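Local coordinates for putative modulator of DNA gyrase (Bacteroides thetaiotaomicron, PDB 1VPB), which is probably a metallopeptidase of the TldD/PmbA (U62) family, although it was named as a putative modulator of DNA gyrase, at residues Y166-D171 and T188-S193; S214-D219 and L300-G305. One frame throughout, in Å; residues are numbered along the deposited sequence. Where two conformers were deposited one is given.

Contact 1: Y166-D171 and T188-S193; sequences YGDGED and TWYSLS
Trp189 folds its indole flat across the backbone of the facing strand, over the peptide between Asp168 and Gly169. The turn that lays it there is chi1 64°, with CG lodged between the backbone N and the carbonyl carbon. Gly169 CA sits over the five-membered ring, 3.9 Å from its centroid, in a CH-pi contact; a CB on Gly169 would collide with NE1, and one on Gly167 would crowd CZ3, so the two glycines let the ring come close. Gly169-Trp189 and Gly167-Ser191 are hydrogen-bonded pairs of an antiparallel beta hairpin (Gly167 N to Ser191 O, 2.9 Å). On the buried face, Tyr166 OH meets the Tyr190 ring edge at CD2 (3.4 Å) and donates to the anti lone pair of Asp168 OD2 (2.6 Å). Past the indole the fit loosens: Asp171 OD2 stays 4.0 Å from Trp189 NE1, and a water bridges them. Replacing the indole with an alanine side chain is likely to uncover the glycine backbone and leave this water without its NE1 donor. Strand 36-52 pairs with 166-171 on its other side, strand 207-214 flanks 188-193, and helix 138-150 packs on the Tyr166 and Leu192 face, where Lys141 salt-bridges Asp168.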
ATOM      1  N   TYR A 166     -10.343  16.706  -5.451  1.00 31.89           N
ATOM      2  CA  TYR A 166      -9.278  17.663  -5.654  1.00 31.97           C
ATOM      3  C   TYR A 166      -8.103  17.269  -4.774  1.00 33.93           C
ATOM      4  O   TYR A 166      -8.281  16.895  -3.619  1.00 35.77           O
ATOM      5  CB  TYR A 166      -9.773  19.074  -5.257  1.00 33.22           C
ATOM      6  CG  TYR A 166      -8.672  20.097  -5.208  1.00 34.64           C
ATOM      7  CD1 TYR A 166      -7.805  20.188  -4.128  1.00 31.40           C
ATOM      8  CD2 TYR A 166      -8.399  20.921  -6.329  1.00 36.78           C
ATOM      9  CE1 TYR A 166      -6.751  21.099  -4.122  1.00 35.58           C
ATOM     10  CE2 TYR A 166      -7.341  21.792  -6.331  1.00 34.82           C
ATOM     11  CZ  TYR A 166      -6.537  21.911  -5.219  1.00 34.31           C
ATOM     12  OH  TYR A 166      -5.488  22.809  -5.175  1.00 36.26           O
ATOM     13  N   GLY A 167      -6.897  17.341  -5.289  1.00 31.26           N
ATOM     14  CA  GLY A 167      -5.691  17.194  -4.495  1.00 33.21           C
ATOM     15  C   GLY A 167      -4.654  18.253  -4.863  1.00 35.39           C
ATOM     16  O   GLY A 167      -4.550  18.641  -6.005  1.00 34.77           O
ATOM     17  N   ASP A 168      -3.862  18.690  -3.898  1.00 32.58           N
ATOM     18  CA  ASP A 168      -2.671  19.422  -4.221  1.00 32.36           C
ATOM     19  C   ASP A 168      -1.555  19.123  -3.234  1.00 36.56           C
ATOM     20  O   ASP A 168      -1.745  18.435  -2.227  1.00 37.70           O
ATOM     21  CB  ASP A 168      -2.929  20.928  -4.362  1.00 32.39           C
ATOM     22  CG  ASP A 168      -3.228  21.651  -3.035  1.00 31.91           C
ATOM     23  OD1 ASP A 168      -2.639  21.256  -1.974  1.00 36.87           O
ATOM     24  OD2 ASP A 168      -4.018  22.627  -3.048  1.00 35.74           O
ATOM     25  N   GLY A 169      -0.378  19.603  -3.556  1.00 32.47           N
ATOM     26  CA  GLY A 169       0.758  19.536  -2.635  1.00 33.37           C
ATOM     27  C   GLY A 169       1.934  20.375  -3.020  1.00 34.93           C
ATOM     28  O   GLY A 169       2.040  20.846  -4.174  1.00 32.99           O
ATOM     29  N   GLU A 170       2.817  20.591  -2.064  1.00 31.56           N
ATOM     30  CA  GLU A 170       4.103  21.192  -2.307  1.00 30.48           C
ATOM     31  C   GLU A 170       5.142  20.293  -1.641  1.00 34.86           C
ATOM     32  O   GLU A 170       4.859  19.712  -0.595  1.00 36.52           O
ATOM     33  CB  GLU A 170       4.178  22.615  -1.768  1.00 36.45           C
ATOM     34  CG  GLU A 170       3.869  22.720  -0.303  1.00 40.35           C
ATOM     35  CD  GLU A 170       3.953  24.117   0.308  1.00 43.76           C
ATOM     36  OE1 GLU A 170       4.473  25.050  -0.296  1.00 38.59           O
ATOM     37  OE2 GLU A 170       3.519  24.229   1.470  1.00 47.97           O
ATOM     38  N   ASP A 171       6.313  20.222  -2.228  1.00 33.88           N
ATOM     39  CA  ASP A 171       7.400  19.338  -1.779  1.00 36.07           C
ATOM     40  C   ASP A 171       8.680  20.102  -1.877  1.00 38.17           C
ATOM     41  O   ASP A 171       8.943  20.776  -2.878  1.00 38.83           O
ATOM     42  CB  ASP A 171       7.448  18.095  -2.620  1.00 36.96           C
ATOM     43  CG  ASP A 171       6.281  17.212  -2.392  1.00 45.05           C
ATOM     44  OD1 ASP A 171       6.326  16.450  -1.410  1.00 44.68           O
ATOM     45  OD2 ASP A 171       5.338  17.165  -3.166  1.00 43.48           O
ATOM     46  N   THR A 188       5.407  21.858  -6.954  1.00 32.12           N
ATOM     47  CA  THR A 188       3.992  21.796  -6.612  1.00 30.33           C
ATOM     48  C   THR A 188       3.277  20.857  -7.547  1.00 31.85           C
ATOM     49  O   THR A 188       3.818  20.451  -8.621  1.00 32.81           O
ATOM     50  CB  THR A 188       3.320  23.210  -6.672  1.00 33.37           C
ATOM     51  OG1 THR A 188       3.694  23.815  -7.946  1.00 33.82           O
ATOM     52  CG2 THR A 188       3.838  24.088  -5.607  1.00 33.57           C
ATOM     53  N   TRP A 189       2.090  20.451  -7.131  1.00 30.68           N
ATOM     54  CA  TRP A 189       1.186  19.691  -7.983  1.00 32.57           C
ATOM     55  C   TRP A 189      -0.248  19.949  -7.594  1.00 32.34           C
ATOM     56  O   TRP A 189      -0.566  20.233  -6.446  1.00 31.60           O
ATOM     57  CB  TRP A 189       1.479  18.177  -7.990  1.00 35.24           C
ATOM     58  CG  TRP A 189       1.277  17.530  -6.681  1.00 35.16           C
ATOM     59  CD1 TRP A 189       2.197  17.420  -5.669  1.00 39.48           C
ATOM     60  CD2 TRP A 189       0.050  16.949  -6.178  1.00 34.99           C
ATOM     61  NE1 TRP A 189       1.617  16.796  -4.591  1.00 38.38           N
ATOM     62  CE2 TRP A 189       0.321  16.453  -4.884  1.00 35.22           C
ATOM     63  CE3 TRP A 189      -1.219  16.748  -6.707  1.00 35.35           C
ATOM     64  CZ2 TRP A 189      -0.670  15.829  -4.094  1.00 38.54           C
ATOM     65  CZ3 TRP A 189      -2.192  16.104  -5.930  1.00 35.85           C
ATOM     66  CH2 TRP A 189      -1.899  15.649  -4.643  1.00 38.99           C
ATOM     67  N   TYR A 190      -1.122  19.786  -8.584  1.00 30.51           N
ATOM     68  CA  TYR A 190      -2.540  19.908  -8.417  1.00 30.97           C
ATOM     69  C   TYR A 190      -3.220  18.844  -9.262  1.00 32.97           C
ATOM     70  O   TYR A 190      -2.724  18.498 -10.341  1.00 34.28           O
ATOM     71  CB  TYR A 190      -3.031  21.260  -8.949  1.00 31.47           C
ATOM     72  CG  TYR A 190      -2.323  22.472  -8.380  1.00 30.85           C
ATOM     73  CD1 TYR A 190      -1.145  22.942  -8.952  1.00 30.61           C
ATOM     74  CD2 TYR A 190      -2.830  23.162  -7.284  1.00 36.69           C
ATOM     75  CE1 TYR A 190      -0.485  24.055  -8.421  1.00 29.76           C
ATOM     76  CE2 TYR A 190      -2.183  24.275  -6.767  1.00 37.64           C
ATOM     77  CZ  TYR A 190      -1.023  24.718  -7.335  1.00 34.12           C
ATOM     78  OH  TYR A 190      -0.374  25.856  -6.863  1.00 37.95           O
ATOM     79  N   SER A 191      -4.342  18.331  -8.775  1.00 31.56           N
ATOM     80  CA  SER A 191      -5.085  17.325  -9.527  1.00 35.24           C
ATOM     81  C   SER A 191      -6.554  17.369  -9.281  1.00 34.34           C
ATOM     82  O   SER A 191      -7.018  17.726  -8.187  1.00 34.78           O
ATOM     83  CB  SER A 191      -4.544  15.943  -9.208  1.00 37.54           C
ATOM     84  OG  SER A 191      -5.030  15.005 -10.146  1.00 47.06           O
ATOM     85  N   LEU A 192      -7.322  17.006 -10.318  1.00 31.38           N
ATOM     86  CA  LEU A 192      -8.757  16.874 -10.216  1.00 30.67           C
ATOM     87  C   LEU A 192      -9.151  15.574 -10.862  1.00 33.13           C
ATOM     88  O   LEU A 192      -8.600  15.180 -11.888  1.00 33.33           O
ATOM     89  CB  LEU A 192      -9.484  18.014 -10.932  1.00 33.79           C
ATOM     90  CG  LEU A 192      -9.547  19.386 -10.247  1.00 34.50           C
ATOM     91  CD1 LEU A 192      -9.884  20.469 -11.317  1.00 35.31           C
ATOM     92  CD2 LEU A 192     -10.562  19.374  -9.155  1.00 33.57           C
ATOM     93  N   SER A 193     -10.117  14.901 -10.282  1.00 32.86           N
ATOM     94  CA  SER A 193     -10.563  13.635 -10.812  1.00 33.66           C
ATOM     95  C   SER A 193     -12.051  13.418 -10.627  1.00 36.26           C
ATOM     96  O   SER A 193     -12.736  14.068  -9.822  1.00 34.66           O
ATOM     97  CB  SER A 193      -9.771  12.470 -10.193  1.00 38.80           C
ATOM     98  OG  SER A 193     -10.165  12.256  -8.867  1.00 42.20           O
TER
HETATM   99  O   HOH W   1       2.981  16.423  -1.961  1.00 27.49           O

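Contact 2: S214-D219 and L300-G305; sequences SLYMND and LVKASG. With EDO (1,2-ethanediol), chain B.
Lys302 reaches from one loop to the other and sets its ammonium over the ring of Tyr216, a cation-pi contact in a pairing that has no direct hydrogen bond between the segments. NZ lies 4.9 Å from the ring centroid and 18° off the ring normal, so the charge stands above the face, though at the long end of such an interaction. The lysine is extended beyond CG and crosses the tyrosine at about a right angle, its methylenes running past the phenol end: CD comes to 3.9 Å from Tyr216 CE1, and CE to 3.8 Å from Tyr216 OH. That hydroxyl is also hydrogen-bonded to the carbonyl of Lys127, which helps to fix the ring. The carboxylate of Asp219 is not in contact with the ammonium, but its opposite charge may favour this position of the lysine.

Leu215 makes the second apolar contact. With CG anti to the carbonyl carbon (chi1 -62°), it brings CD1 against the backbone of 300-305, 3.7 Å from Lys302 C. A water at the edge of the Tyr216 ring accepts a weak bond from Leu215 N and donates to Lys302 O, joining the two backbones indirectly. On the far side of Leu215, a 1,2-ethanediol, probably from the crystallisation liquor, accepts a bond from Gly305 N through O1 (3.1 Å).

Each loop has its own internal turn. Ser214 OG accepts from Tyr216 N, 3.1 Å away, making an ST turn where strand 207-214 ends, while Leu300 to Ala303 form a type II beta turn that presents Lys302. The contact is thus a surface meeting of two turns, one in the central family region and the other in the C-terminal region.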
ATOM      1  N   SER A 214      -1.420  19.111 -13.059  0.50 32.51           N
ATOM      2  CA  SER A 214      -0.472  20.119 -13.509  0.50 32.74           C
ATOM      3  C   SER A 214       0.409  20.553 -12.339  0.50 33.79           C
ATOM      4  O   SER A 214       0.002  20.440 -11.180  0.50 33.62           O
ATOM      5  CB  SER A 214      -1.201  21.367 -14.019  0.50 34.60           C
ATOM      6  OG  SER A 214      -0.272  22.314 -14.548  0.50 28.79           O
ATOM      7  N   LEU A 215       1.569  21.125 -12.657  1.00 33.98           N
ATOM      8  CA  LEU A 215       2.426  21.694 -11.673  1.00 32.05           C
ATOM      9  C   LEU A 215       1.881  23.084 -11.254  1.00 31.30           C
ATOM     10  O   LEU A 215       2.265  23.616 -10.219  1.00 33.74           O
ATOM     11  CB  LEU A 215       3.826  21.833 -12.260  1.00 32.96           C
ATOM     12  CG  LEU A 215       4.547  20.545 -12.678  1.00 37.65           C
ATOM     13  CD1 LEU A 215       5.972  20.891 -13.094  1.00 44.86           C
ATOM     14  CD2 LEU A 215       4.620  19.611 -11.529  1.00 38.21           C
ATOM     15  N   TYR A 216       1.039  23.714 -12.124  1.00 32.47           N
ATOM     16  CA  TYR A 216       0.503  25.071 -11.899  1.00 31.69           C
ATOM     17  C   TYR A 216      -1.044  25.113 -11.885  1.00 31.87           C
ATOM     18  O   TYR A 216      -1.673  24.526 -12.736  1.00 33.73           O
ATOM     19  CB  TYR A 216       0.949  25.984 -13.063  1.00 36.27           C
ATOM     20  CG  TYR A 216       2.412  26.322 -13.000  1.00 35.19           C
ATOM     21  CD1 TYR A 216       3.377  25.415 -13.367  1.00 37.81           C
ATOM     22  CD2 TYR A 216       2.825  27.496 -12.443  1.00 36.70           C
ATOM     23  CE1 TYR A 216       4.735  25.723 -13.264  1.00 37.30           C
ATOM     24  CE2 TYR A 216       4.176  27.825 -12.355  1.00 38.05           C
ATOM     25  CZ  TYR A 216       5.117  26.914 -12.721  1.00 36.18           C
ATOM     26  OH  TYR A 216       6.458  27.255 -12.622  1.00 37.27           O
ATOM     27  N   MET A 217      -1.615  25.763 -10.887  1.00 34.70           N
ATOM     28  CA  MET A 217      -3.099  25.856 -10.752  1.00 34.62           C
ATOM     29  C   MET A 217      -3.672  26.473 -11.990  1.00 38.01           C
ATOM     30  O   MET A 217      -4.705  26.018 -12.531  1.00 39.74           O
ATOM     31  CB  MET A 217      -3.484  26.640  -9.504  1.00 40.09           C
ATOM     32  CG  MET A 217      -4.995  26.838  -9.363  1.00 40.55           C
ATOM     33  SD  MET A 217      -5.915  25.285  -9.256  1.00 37.21           S
ATOM     34  CE  MET A 217      -5.905  25.194  -7.518  1.00 43.07           C
ATOM     35  N   ASN A 218      -2.984  27.506 -12.485  1.00 40.12           N
ATOM     36  CA  ASN A 218      -3.460  28.213 -13.661  1.00 42.85           C
ATOM     37  C   ASN A 218      -3.540  27.325 -14.905  1.00 42.31           C
ATOM     38  O   ASN A 218      -4.403  27.530 -15.748  1.00 46.93           O
ATOM     39  CB  ASN A 218      -2.578  29.424 -13.946  1.00 45.92           C
ATOM     40  CG  ASN A 218      -3.191  30.349 -14.974  1.00 56.92           C
ATOM     41  OD1 ASN A 218      -2.676  30.477 -16.075  1.00 76.10           O
ATOM     42  ND2 ASN A 218      -4.312  30.964 -14.630  1.00 68.56           N
ATOM     43  N   ASP A 219      -2.651  26.349 -15.019  1.00 39.30           N
ATOM     44  CA  ASP A 219      -2.593  25.444 -16.135  1.00 37.18           C
ATOM     45  C   ASP A 219      -3.441  24.189 -16.001  1.00 37.72           C
ATOM     46  O   ASP A 219      -3.655  23.471 -16.977  1.00 41.81           O
ATOM     47  CB  ASP A 219      -1.146  25.033 -16.435  1.00 39.25           C
ATOM     48  CG  ASP A 219      -0.230  26.214 -16.666  1.00 49.96           C
ATOM     49  OD1 ASP A 219      -0.695  27.310 -17.061  1.00 52.93           O
ATOM     50  OD2 ASP A 219       1.001  26.140 -16.496  1.00 40.80           O
ATOM     51  N   LEU A 300      13.574  19.205 -19.080  1.00 34.87           N
ATOM     52  CA  LEU A 300      12.397  19.963 -19.593  1.00 34.62           C
ATOM     53  C   LEU A 300      11.829  20.900 -18.545  1.00 37.78           C
ATOM     54  O   LEU A 300      11.524  20.519 -17.427  1.00 34.94           O
ATOM     55  CB  LEU A 300      11.301  19.012 -20.095  1.00 34.06           C
ATOM     56  CG  LEU A 300      11.730  18.000 -21.145  1.00 36.38           C
ATOM     57  CD1 LEU A 300      10.565  17.164 -21.519  1.00 36.17           C
ATOM     58  CD2 LEU A 300      12.311  18.706 -22.348  1.00 40.45           C
ATOM     59  N   VAL A 301      11.669  22.175 -18.920  1.00 36.31           N
ATOM     60  CA  VAL A 301      11.152  23.164 -17.998  1.00 35.31           C
ATOM     61  C   VAL A 301       9.650  23.062 -17.819  1.00 35.74           C
ATOM     62  O   VAL A 301       8.905  22.786 -18.791  1.00 37.00           O
ATOM     63  CB  VAL A 301      11.596  24.582 -18.518  1.00 36.83           C
ATOM     64  CG1 VAL A 301      10.974  25.689 -17.748  1.00 38.61           C
ATOM     65  CG2 VAL A 301      13.118  24.672 -18.458  1.00 39.96           C
ATOM     66  N   LYS A 302       9.208  23.274 -16.576  1.00 34.72           N
ATOM     67  CA  LYS A 302       7.860  23.177 -16.113  1.00 33.92           C
ATOM     68  C   LYS A 302       7.266  21.795 -16.436  1.00 40.46           C
ATOM     69  O   LYS A 302       6.086  21.697 -16.734  1.00 42.78           O
ATOM     70  CB  LYS A 302       6.910  24.234 -16.783  1.00 35.64           C
ATOM     71  CG  LYS A 302       7.196  25.677 -16.495  1.00 46.66           C
ATOM     72  CD  LYS A 302       6.010  26.559 -16.865  1.00 44.40           C
ATOM     73  CE  LYS A 302       6.232  28.001 -16.367  1.00 56.88           C
ATOM     74  NZ  LYS A 302       5.177  28.998 -16.862  1.00 52.30           N
ATOM     75  N   ALA A 303       8.055  20.744 -16.329  1.00 34.57           N
ATOM     76  CA  ALA A 303       7.624  19.397 -16.737  1.00 33.72           C
ATOM     77  C   ALA A 303       7.656  18.477 -15.525  1.00 35.83           C
ATOM     78  O   ALA A 303       8.693  18.413 -14.846  1.00 33.96           O
ATOM     79  CB  ALA A 303       8.512  18.880 -17.770  1.00 35.56           C
ATOM     80  N   SER A 304       6.583  17.738 -15.292  1.00 36.11           N
ATOM     81  CA  SER A 304       6.535  16.742 -14.206  1.00 33.55           C
ATOM     82  C   SER A 304       7.630  15.708 -14.453  1.00 35.26           C
ATOM     83  O   SER A 304       7.764  15.194 -15.544  1.00 35.40           O
ATOM     84  CB  SER A 304       5.193  16.044 -14.193  1.00 37.06           C
ATOM     85  OG  SER A 304       5.138  15.121 -13.092  1.00 39.92           O
ATOM     86  N   GLY A 305       8.457  15.455 -13.439  1.00 33.86           N
ATOM     87  CA  GLY A 305       9.576  14.531 -13.572  1.00 32.22           C
ATOM     88  C   GLY A 305      10.939  15.164 -13.703  1.00 33.33           C
ATOM     89  O   GLY A 305      11.990  14.525 -13.531  1.00 32.77           O
TER
HETATM   90  C1  EDO B 440       8.481  17.868 -10.670  1.00 34.22           C
HETATM   91  O1  EDO B 440       7.527  16.845 -10.867  1.00 27.25           O
HETATM   92  C2  EDO B 440       9.687  17.307  -9.963  1.00 33.53           C
HETATM   93  O2  EDO B 440      10.413  16.381 -10.772  1.00 25.65           O
HETATM   94  O   HOH W   2       3.192  22.056 -15.438  1.00 33.72           O

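In the fold
After helix 16-31 the chain lays down strand 36-52, against which strand 159-177 later pairs. Contact 1 closes the hairpin formed by strands 159-177 and 181-198, only 16 residues separating its segments. The chain then returns along strand 207-214, on the other side of 181-198, and its end opens contact 2, which closes only after a further 80 residues, helices 225-234, 256-265 and 269-273 among them. The two contacts therefore follow in series, neither nested nor crossed. They touch where Thr188 OG1 probably bonds to Leu215 O and Tyr190 N to Ser214 O, which ties strand 181-198 to the start of the loop that follows the six-stranded sheet and meets the C-terminal region.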